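PDB 2D27: type II secretion ATPase XpsE from Xanthomonas campestris, which belongs to the ATPase family of bacterial type II secretion systems and is represented here by its N-terminal domain. Local coordinates for residues Phe94-Val99 with Leu106-Ala111; Gly100-Arg105 with Pro129-Val134. All coordinates share one frame; numbering follows the deposited sequence.

Coming from the N terminus, the chain leaves helix 88-94 and enters strand 96-101, which runs back against strand 106-110; contact 1 (94-99 with 106-111) closes this hairpin with only six residues between its segments. The tip of the hairpin, 100-105, is itself the first half of contact 2. After strand 106-110 the chain passes through helix 116-126 and returns as strand 130-134, parallel to 106-110, and contact 2 closes that longer loop against the tip. The two contacts therefore cross along the sequence. Strand 106-110 lies in the middle of the sheet, and the Leu108 O to His133 N distance of 2.7 Å marks where the two contacts meet.

Contact 1. Residues Phe94-Val99 with Leu106-Ala111; sequences FHLCPV and LDLWIA
Leu108 lies beside Pro98 with both side chains pointing the same way, its CD1 4.2 Å from Pro98 CG. The CG of Leu108 stands opposite the backbone N (chi1 -168°), and the side chain ends nearer the other strand, where CD1 also comes within 3.8 Å of Cys97 C. On the same face Leu96 CB meets Ile110 CB at 4.2 Å, while Leu106 CD1 reaches Pro98 CB.

The other face carries Cys97 and Trp109. Val99 CG1 approaches the CB of Trp109 to 3.9 Å and meets the indole obliquely. Helix 137-147 covers Trp109 with Ile140 and Leu143, and the indole NE1 is hydrogen-bonded to Val67 O.

These two strands, 96-101 and 106-110, form an antiparallel beta hairpin within the MshEN domain, their short segments running at 149° to each other. Cys97 and Trp109 form a hydrogen-bonded pair: Cys97 N reaches Trp109 O at 2.9 Å in the carbonyl plane, whereas in the return bond Trp109 N sits above the plane of the Cys97 carbonyl, 3.0 Å from its O. Trp109 O also takes a CA-H...O contact from Leu96. Pro98 lacks an N-H, but sits at a non-hydrogen-bonded position opposite Leu108, where the pairing asks for none.

Toward the hairpin tip, Val99 N donates to Asp107 O at 3.0 Å, and the Val99 and Asp107 side chains cross at about a right angle, with CG2 touching the aspartate CB. The Asp107 carboxylate engages His133 and Arg102 through OD1. At the opposite end Ala111 N donates nearly straight down the carbonyl of His95, whose ring turns away to bond Asp141 through ND1.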
ATOM      1  N   PHE A  94       3.287  -4.466   3.520  1.00 34.90           N
ATOM      2  CA  PHE A  94       2.369  -3.377   3.270  1.00 34.24           C
ATOM      3  C   PHE A  94       0.905  -3.773   3.415  1.00 33.14           C
ATOM      4  O   PHE A  94       0.013  -2.950   3.176  1.00 32.89           O
ATOM      5  CB  PHE A  94       2.663  -2.778   1.868  1.00 34.60           C
ATOM      6  CG  PHE A  94       4.003  -2.093   1.800  1.00 34.81           C
ATOM      7  CD1 PHE A  94       5.059  -2.673   1.162  1.00 34.05           C
ATOM      8  CD2 PHE A  94       4.209  -0.910   2.490  1.00 35.78           C
ATOM      9  CE1 PHE A  94       6.267  -2.077   1.159  1.00 35.08           C
ATOM     10  CE2 PHE A  94       5.400  -0.294   2.487  1.00 33.10           C
ATOM     11  CZ  PHE A  94       6.449  -0.876   1.821  1.00 34.53           C
ATOM     12  N   HIS A  95       0.663  -5.013   3.832  1.00 32.72           N
ATOM     13  CA  HIS A  95      -0.693  -5.506   4.176  1.00 32.81           C
ATOM     14  C   HIS A  95      -1.658  -5.234   3.062  1.00 31.65           C
ATOM     15  O   HIS A  95      -2.628  -4.528   3.183  1.00 30.84           O
ATOM     16  CB  HIS A  95      -1.198  -4.929   5.504  1.00 33.87           C
ATOM     17  CG  HIS A  95      -0.194  -5.040   6.592  1.00 36.99           C
ATOM     18  ND1 HIS A  95       0.291  -6.257   7.020  1.00 42.23           N
ATOM     19  CD2 HIS A  95       0.496  -4.098   7.262  1.00 39.79           C
ATOM     20  CE1 HIS A  95       1.220  -6.050   7.938  1.00 43.56           C
ATOM     21  NE2 HIS A  95       1.375  -4.750   8.093  1.00 41.30           N
ATOM     22  N   LEU A  96      -1.338  -5.803   1.940  1.00 32.10           N
ATOM     23  CA  LEU A  96      -2.218  -5.688   0.804  1.00 33.64           C
ATOM     24  C   LEU A  96      -2.103  -6.894  -0.069  1.00 33.31           C
ATOM     25  O   LEU A  96      -1.094  -7.578  -0.039  1.00 31.64           O
ATOM     26  CB  LEU A  96      -1.936  -4.367   0.074  1.00 34.24           C
ATOM     27  CG  LEU A  96      -0.848  -3.984  -0.914  1.00 36.37           C
ATOM     28  CD1 LEU A  96      -0.048  -2.782  -0.414  1.00 39.21           C
ATOM     29  CD2 LEU A  96       0.026  -5.030  -1.533  1.00 38.33           C
ATOM     30  N   CYS A  97      -3.163  -7.149  -0.830  1.00 35.27           N
ATOM     31  CA  CYS A  97      -3.239  -8.326  -1.693  1.00 35.29           C
ATOM     32  C   CYS A  97      -4.101  -8.151  -2.939  1.00 35.26           C
ATOM     33  O   CYS A  97      -5.263  -7.770  -2.870  1.00 33.28           O
ATOM     34  CB  CYS A  97      -3.832  -9.477  -0.894  1.00 36.53           C
ATOM     35  SG  CYS A  97      -3.524 -11.093  -1.679  1.00 38.14           S
ATOM     36  N   PRO A  98      -3.560  -8.478  -4.098  1.00 38.13           N
ATOM     37  CA  PRO A  98      -4.366  -8.494  -5.319  1.00 39.63           C
ATOM     38  C   PRO A  98      -5.391  -9.621  -5.186  1.00 41.21           C
ATOM     39  O   PRO A  98      -4.995 -10.713  -4.794  1.00 42.57           O
ATOM     40  CB  PRO A  98      -3.350  -8.847  -6.400  1.00 40.41           C
ATOM     41  CG  PRO A  98      -2.011  -8.509  -5.821  1.00 40.80           C
ATOM     42  CD  PRO A  98      -2.147  -8.845  -4.347  1.00 38.66           C
ATOM     43  N   VAL A  99      -6.669  -9.353  -5.413  1.00 42.64           N
ATOM     44  CA  VAL A  99      -7.702 -10.342  -5.211  1.00 44.24           C
ATOM     45  C   VAL A  99      -8.579 -10.561  -6.458  1.00 46.81           C
ATOM     46  O   VAL A  99      -9.593 -11.207  -6.389  1.00 48.58           O
ATOM     47  CB  VAL A  99      -8.575 -10.001  -4.013  1.00 43.72           C
ATOM     48  CG1 VAL A  99      -7.741  -9.994  -2.709  1.00 42.74           C
ATOM     49  CG2 VAL A  99      -9.272  -8.692  -4.212  1.00 44.84           C
ATOM     50  N   LEU A 106      -6.905  -4.309 -12.003  1.00 41.18           N
ATOM     51  CA  LEU A 106      -6.571  -5.082 -10.826  1.00 39.88           C
ATOM     52  C   LEU A 106      -7.280  -4.602  -9.530  1.00 38.93           C
ATOM     53  O   LEU A 106      -7.033  -3.498  -9.054  1.00 38.60           O
ATOM     54  CB  LEU A 106      -5.079  -5.003 -10.662  1.00 39.43           C
ATOM     55  CG  LEU A 106      -4.520  -5.979  -9.676  1.00 39.97           C
ATOM     56  CD1 LEU A 106      -4.799  -7.451 -10.149  1.00 43.48           C
ATOM     57  CD2 LEU A 106      -3.083  -5.676  -9.501  1.00 37.89           C
ATOM     58  N   ASP A 107      -8.177  -5.425  -8.997  1.00 37.33           N
ATOM     59  CA  ASP A 107      -8.688  -5.281  -7.620  1.00 36.91           C
ATOM     60  C   ASP A 107      -7.651  -5.508  -6.534  1.00 34.63           C
ATOM     61  O   ASP A 107      -7.088  -6.614  -6.434  1.00 34.27           O
ATOM     62  CB  ASP A 107      -9.826  -6.215  -7.357  1.00 37.03           C
ATOM     63  CG  ASP A 107     -10.976  -5.960  -8.299  1.00 41.48           C
ATOM     64  OD1 ASP A 107     -11.498  -4.802  -8.346  1.00 40.58           O
ATOM     65  OD2 ASP A 107     -11.385  -6.862  -9.043  1.00 47.40           O
ATOM     66  N   LEU A 108      -7.394  -4.453  -5.735  1.00 30.56           N
ATOM     67  CA  LEU A 108      -6.378  -4.532  -4.675  1.00 30.12           C
ATOM     68  C   LEU A 108      -7.094  -4.349  -3.362  1.00 28.69           C
ATOM     69  O   LEU A 108      -7.792  -3.342  -3.160  1.00 27.94           O
ATOM     70  CB  LEU A 108      -5.332  -3.428  -4.815  1.00 29.49           C
ATOM     71  CG  LEU A 108      -4.109  -3.553  -3.980  1.00 29.86           C
ATOM     72  CD1 LEU A 108      -3.244  -4.802  -4.406  1.00 28.89           C
ATOM     73  CD2 LEU A 108      -3.317  -2.273  -4.027  1.00 27.35           C
ATOM     74  N   TRP A 109      -6.915  -5.330  -2.482  1.00 28.00           N
ATOM     75  CA  TRP A 109      -7.461  -5.299  -1.109  1.00 27.29           C
ATOM     76  C   TRP A 109      -6.359  -4.712  -0.231  1.00 25.08           C
ATOM     77  O   TRP A 109      -5.242  -5.225  -0.227  1.00 24.34           O
ATOM     78  CB  TRP A 109      -7.749  -6.732  -0.645  1.00 27.80           C
ATOM     79  CG  TRP A 109      -8.811  -6.852   0.420  1.00 30.02           C
ATOM     80  CD1 TRP A 109      -9.789  -5.970   0.724  1.00 28.43           C
ATOM     81  CD2 TRP A 109      -8.989  -7.974   1.294  1.00 30.10           C
ATOM     82  NE1 TRP A 109     -10.578  -6.479   1.732  1.00 31.85           N
ATOM     83  CE2 TRP A 109     -10.051  -7.682   2.139  1.00 31.98           C
ATOM     84  CE3 TRP A 109      -8.292  -9.183   1.478  1.00 34.72           C
ATOM     85  CZ2 TRP A 109     -10.500  -8.585   3.129  1.00 36.66           C
ATOM     86  CZ3 TRP A 109      -8.695 -10.052   2.492  1.00 34.22           C
ATOM     87  CH2 TRP A 109      -9.800  -9.757   3.279  1.00 34.48           C
ATOM     88  N   ILE A 110      -6.637  -3.643   0.481  1.00 21.94           N
ATOM     89  CA  ILE A 110      -5.516  -2.892   1.063  1.00 22.14           C
ATOM     90  C   ILE A 110      -5.942  -2.391   2.447  1.00 20.85           C
ATOM     91  O   ILE A 110      -7.061  -1.912   2.611  1.00 20.61           O
ATOM     92  CB  ILE A 110      -5.127  -1.685   0.078  1.00 21.82           C
ATOM     93  CG1 ILE A 110      -4.085  -0.758   0.682  1.00 23.98           C
ATOM     94  CG2 ILE A 110      -6.400  -0.836  -0.294  1.00 23.59           C
ATOM     95  CD1 ILE A 110      -3.344   0.061  -0.333  1.00 27.67           C
ATOM     96  N   ALA A 111      -5.067  -2.479   3.433  1.00 21.14           N
ATOM     97  CA  ALA A 111      -5.361  -1.906   4.790  1.00 21.36           C
ATOM     98  C   ALA A 111      -5.191  -0.434   4.961  1.00 21.67           C
ATOM     99  O   ALA A 111      -5.985   0.173   5.692  1.00 19.68           O
ATOM    100  CB  ALA A 111      -4.496  -2.626   5.891  1.00 22.86           C
TER

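Contact 2. Residues Gly100-Arg105 with Pro129-Val134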
ATOM      1  N   GLY A 100      -8.171 -10.071  -7.609  1.00 49.27           N
ATOM      2  CA  GLY A 100      -9.029 -10.142  -8.783  1.00 51.61           C
ATOM      3  C   GLY A 100      -8.645  -9.172  -9.887  1.00 52.81           C
ATOM      4  O   GLY A 100      -7.882  -8.242  -9.659  1.00 50.88           O
ATOM      5  N   GLU A 101      -9.127  -9.481 -11.089  1.00 55.96           N
ATOM      6  CA  GLU A 101      -9.187  -8.581 -12.259  1.00 57.91           C
ATOM      7  C   GLU A 101     -10.572  -8.592 -12.886  1.00 59.38           C
ATOM      8  O   GLU A 101     -11.056  -9.623 -13.282  1.00 60.59           O
ATOM      9  CB  GLU A 101      -8.247  -9.048 -13.324  1.00 58.31           C
ATOM     10  CG  GLU A 101      -6.822  -9.143 -12.874  1.00 59.83           C
ATOM     11  CD  GLU A 101      -5.880  -9.329 -14.042  1.00 62.86           C
ATOM     12  OE1 GLU A 101      -6.042  -8.609 -15.089  1.00 65.12           O
ATOM     13  OE2 GLU A 101      -4.992 -10.210 -13.896  1.00 63.25           O
ATOM     14  N   ARG A 102     -11.225  -7.452 -12.902  1.00 61.45           N
ATOM     15  CA  ARG A 102     -12.378  -7.180 -13.750  1.00 62.93           C
ATOM     16  C   ARG A 102     -12.197  -5.699 -14.123  1.00 63.87           C
ATOM     17  O   ARG A 102     -12.654  -4.822 -13.385  1.00 65.01           O
ATOM     18  CB  ARG A 102     -13.735  -7.382 -13.039  1.00 63.05           C
ATOM     19  CG  ARG A 102     -13.762  -8.319 -11.858  1.00 63.77           C
ATOM     20  CD  ARG A 102     -14.722  -7.860 -10.768  1.00 65.55           C
ATOM     21  NE  ARG A 102     -14.221  -6.675 -10.055  1.00 66.44           N
ATOM     22  CZ  ARG A 102     -14.987  -5.730  -9.506  1.00 67.72           C
ATOM     23  NH1 ARG A 102     -16.322  -5.787  -9.557  1.00 67.56           N
ATOM     24  NH2 ARG A 102     -14.405  -4.713  -8.889  1.00 67.87           N
ATOM     25  N   ASP A 103     -11.595  -5.381 -15.261  1.00 64.39           N
ATOM     26  CA  ASP A 103     -11.607  -6.193 -16.483  1.00 64.44           C
ATOM     27  C   ASP A 103     -10.201  -6.092 -17.018  1.00 62.83           C
ATOM     28  O   ASP A 103      -9.464  -7.090 -17.001  1.00 63.77           O
ATOM     29  CB  ASP A 103     -12.641  -5.592 -17.433  1.00 65.27           C
ATOM     30  CG  ASP A 103     -13.386  -4.433 -16.782  1.00 67.71           C
ATOM     31  OD1 ASP A 103     -14.562  -4.628 -16.389  1.00 71.06           O
ATOM     32  OD2 ASP A 103     -12.829  -3.324 -16.548  1.00 70.81           O
ATOM     33  N   GLY A 104      -9.817  -4.879 -17.421  1.00 60.08           N
ATOM     34  CA  GLY A 104      -8.414  -4.499 -17.440  1.00 58.14           C
ATOM     35  C   GLY A 104      -7.839  -4.232 -16.029  1.00 55.68           C
ATOM     36  O   GLY A 104      -6.618  -4.403 -15.805  1.00 57.06           O
ATOM     37  N   ARG A 105      -8.705  -3.841 -15.083  1.00 51.27           N
ATOM     38  CA  ARG A 105      -8.302  -3.418 -13.720  1.00 47.59           C
ATOM     39  C   ARG A 105      -8.020  -4.489 -12.677  1.00 43.66           C
ATOM     40  O   ARG A 105      -8.852  -5.345 -12.377  1.00 40.53           O
ATOM     41  CB  ARG A 105      -9.416  -2.580 -13.065  1.00 47.58           C
ATOM     42  CG  ARG A 105      -9.685  -1.284 -13.648  1.00 48.90           C
ATOM     43  CD  ARG A 105      -9.278  -0.127 -12.771  1.00 48.91           C
ATOM     44  NE  ARG A 105     -10.290   0.900 -12.907  1.00 49.40           N
ATOM     45  CZ  ARG A 105     -10.311   2.065 -12.273  1.00 45.64           C
ATOM     46  NH1 ARG A 105      -9.369   2.440 -11.414  1.00 42.48           N
ATOM     47  NH2 ARG A 105     -11.303   2.871 -12.553  1.00 45.54           N
ATOM     48  N   PRO A 129      -3.868  -0.760 -14.008  1.00 37.48           N
ATOM     49  CA  PRO A 129      -4.617   0.238 -13.240  1.00 37.20           C
ATOM     50  C   PRO A 129      -5.325  -0.499 -12.099  1.00 36.22           C
ATOM     51  O   PRO A 129      -5.693  -1.691 -12.258  1.00 36.94           O
ATOM     52  CB  PRO A 129      -5.654   0.760 -14.224  1.00 36.39           C
ATOM     53  CG  PRO A 129      -5.943  -0.411 -15.115  1.00 37.85           C
ATOM     54  CD  PRO A 129      -4.622  -1.196 -15.194  1.00 38.66           C
ATOM     55  N   LEU A 130      -5.536   0.191 -10.990  1.00 33.20           N
ATOM     56  CA  LEU A 130      -6.011  -0.475  -9.793  1.00 30.22           C
ATOM     57  C   LEU A 130      -7.418  -0.047  -9.443  1.00 29.11           C
ATOM     58  O   LEU A 130      -7.872   1.065  -9.725  1.00 28.42           O
ATOM     59  CB  LEU A 130      -5.058  -0.157  -8.695  1.00 30.34           C
ATOM     60  CG  LEU A 130      -3.585  -0.530  -8.869  1.00 27.45           C
ATOM     61  CD1 LEU A 130      -2.869  -0.216  -7.591  1.00 29.95           C
ATOM     62  CD2 LEU A 130      -3.289  -1.954  -9.233  1.00 31.47           C
ATOM     63  N   LEU A 131      -8.138  -0.948  -8.837  1.00 27.76           N
ATOM     64  CA  LEU A 131      -9.348  -0.630  -8.146  1.00 28.83           C
ATOM     65  C   LEU A 131      -9.136  -1.017  -6.644  1.00 28.19           C
ATOM     66  O   LEU A 131      -8.775  -2.119  -6.342  1.00 27.75           O
ATOM     67  CB  LEU A 131     -10.487  -1.410  -8.718  1.00 27.77           C
ATOM     68  CG  LEU A 131     -11.677  -0.791  -9.440  1.00 33.76           C
ATOM     69  CD1 LEU A 131     -12.854  -1.780  -9.264  1.00 36.23           C
ATOM     70  CD2 LEU A 131     -12.115   0.652  -9.113  1.00 31.42           C
ATOM     71  N   LEU A 132      -9.387  -0.095  -5.735  1.00 27.95           N
ATOM     72  CA  LEU A 132      -8.974  -0.249  -4.314  1.00 26.83           C
ATOM     73  C   LEU A 132     -10.133  -0.726  -3.474  1.00 25.14           C
ATOM     74  O   LEU A 132     -11.247  -0.218  -3.577  1.00 23.56           O
ATOM     75  CB  LEU A 132      -8.513   1.078  -3.780  1.00 26.74           C
ATOM     76  CG  LEU A 132      -7.017   1.439  -3.771  1.00 28.86           C
ATOM     77  CD1 LEU A 132      -6.079   0.792  -4.657  1.00 31.05           C
ATOM     78  CD2 LEU A 132      -6.799   2.898  -3.736  1.00 25.06           C
ATOM     79  N   HIS A 133      -9.894  -1.771  -2.709  1.00 25.20           N
ATOM     80  CA  HIS A 133     -10.910  -2.215  -1.718  1.00 26.15           C
ATOM     81  C   HIS A 133     -10.224  -2.262  -0.335  1.00 23.78           C
ATOM     82  O   HIS A 133      -9.128  -2.795  -0.195  1.00 23.10           O
ATOM     83  CB  HIS A 133     -11.546  -3.558  -2.110  1.00 27.19           C
ATOM     84  CG  HIS A 133     -11.915  -3.660  -3.580  1.00 29.24           C
ATOM     85  ND1 HIS A 133     -13.076  -3.140  -4.098  1.00 33.47           N
ATOM     86  CD2 HIS A 133     -11.298  -4.271  -4.619  1.00 32.41           C
ATOM     87  CE1 HIS A 133     -13.124  -3.345  -5.405  1.00 29.71           C
ATOM     88  NE2 HIS A 133     -12.065  -4.043  -5.743  1.00 30.85           N
ATOM     89  N   VAL A 134     -10.825  -1.579   0.613  1.00 23.07           N
ATOM     90  CA  VAL A 134     -10.333  -1.590   1.987  1.00 25.24           C
ATOM     91  C   VAL A 134     -10.674  -2.913   2.750  1.00 26.02           C
ATOM     92  O   VAL A 134     -11.803  -3.397   2.676  1.00 26.75           O
ATOM     93  CB  VAL A 134     -10.910  -0.389   2.759  1.00 24.31           C
ATOM     94  CG1 VAL A 134     -10.232  -0.226   4.113  1.00 25.06           C
ATOM     95  CG2 VAL A 134     -10.700   0.917   1.896  1.00 26.32           C
TER
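Arg105 lays its side chain obliquely across Pro129 and carries its guanidinium on to Leu131, at the surface where the tip of the beta hairpin 96-110 comes alongside strand 130-134, the far edge strand of the three-stranded mixed sheet of the MshEN domain. The bend at chi2 (-111°) brings CD to 4.0 Å from Pro129 CB, and a second bend at chi3 directs the guanidinium on to the leucine. Leu131 CD2 then sits over the centre of one guanidinium face, 3.9 Å from CZ, and the two side chains cross at about a right angle. At the base of the side chain, Arg105 CA makes a CA-H...O contact with Pro129 O, and Gly104 O touches the CD of the proline ring.

Leu131 has a second arginine at its other branch. Arg102 crosses it nearly perpendicularly, with NH2 only 3.3 Å from Leu131 CD1. The same nitrogen lies at the edge of the His133 ring, 4.0 Å from CE1, and the guanidinium and imidazole planes are inclined by 54°. Both groups converge on Asp107 OD1 in the central strand: Arg102 NH2 forms a salt bridge with it and His133 NE2 a hydrogen bond.

The direct polar link between hairpin tip and strand is made by Arg105, whose NH1 donates to Leu130 O at 2.6 Å with a bent N-H...O angle of 136°.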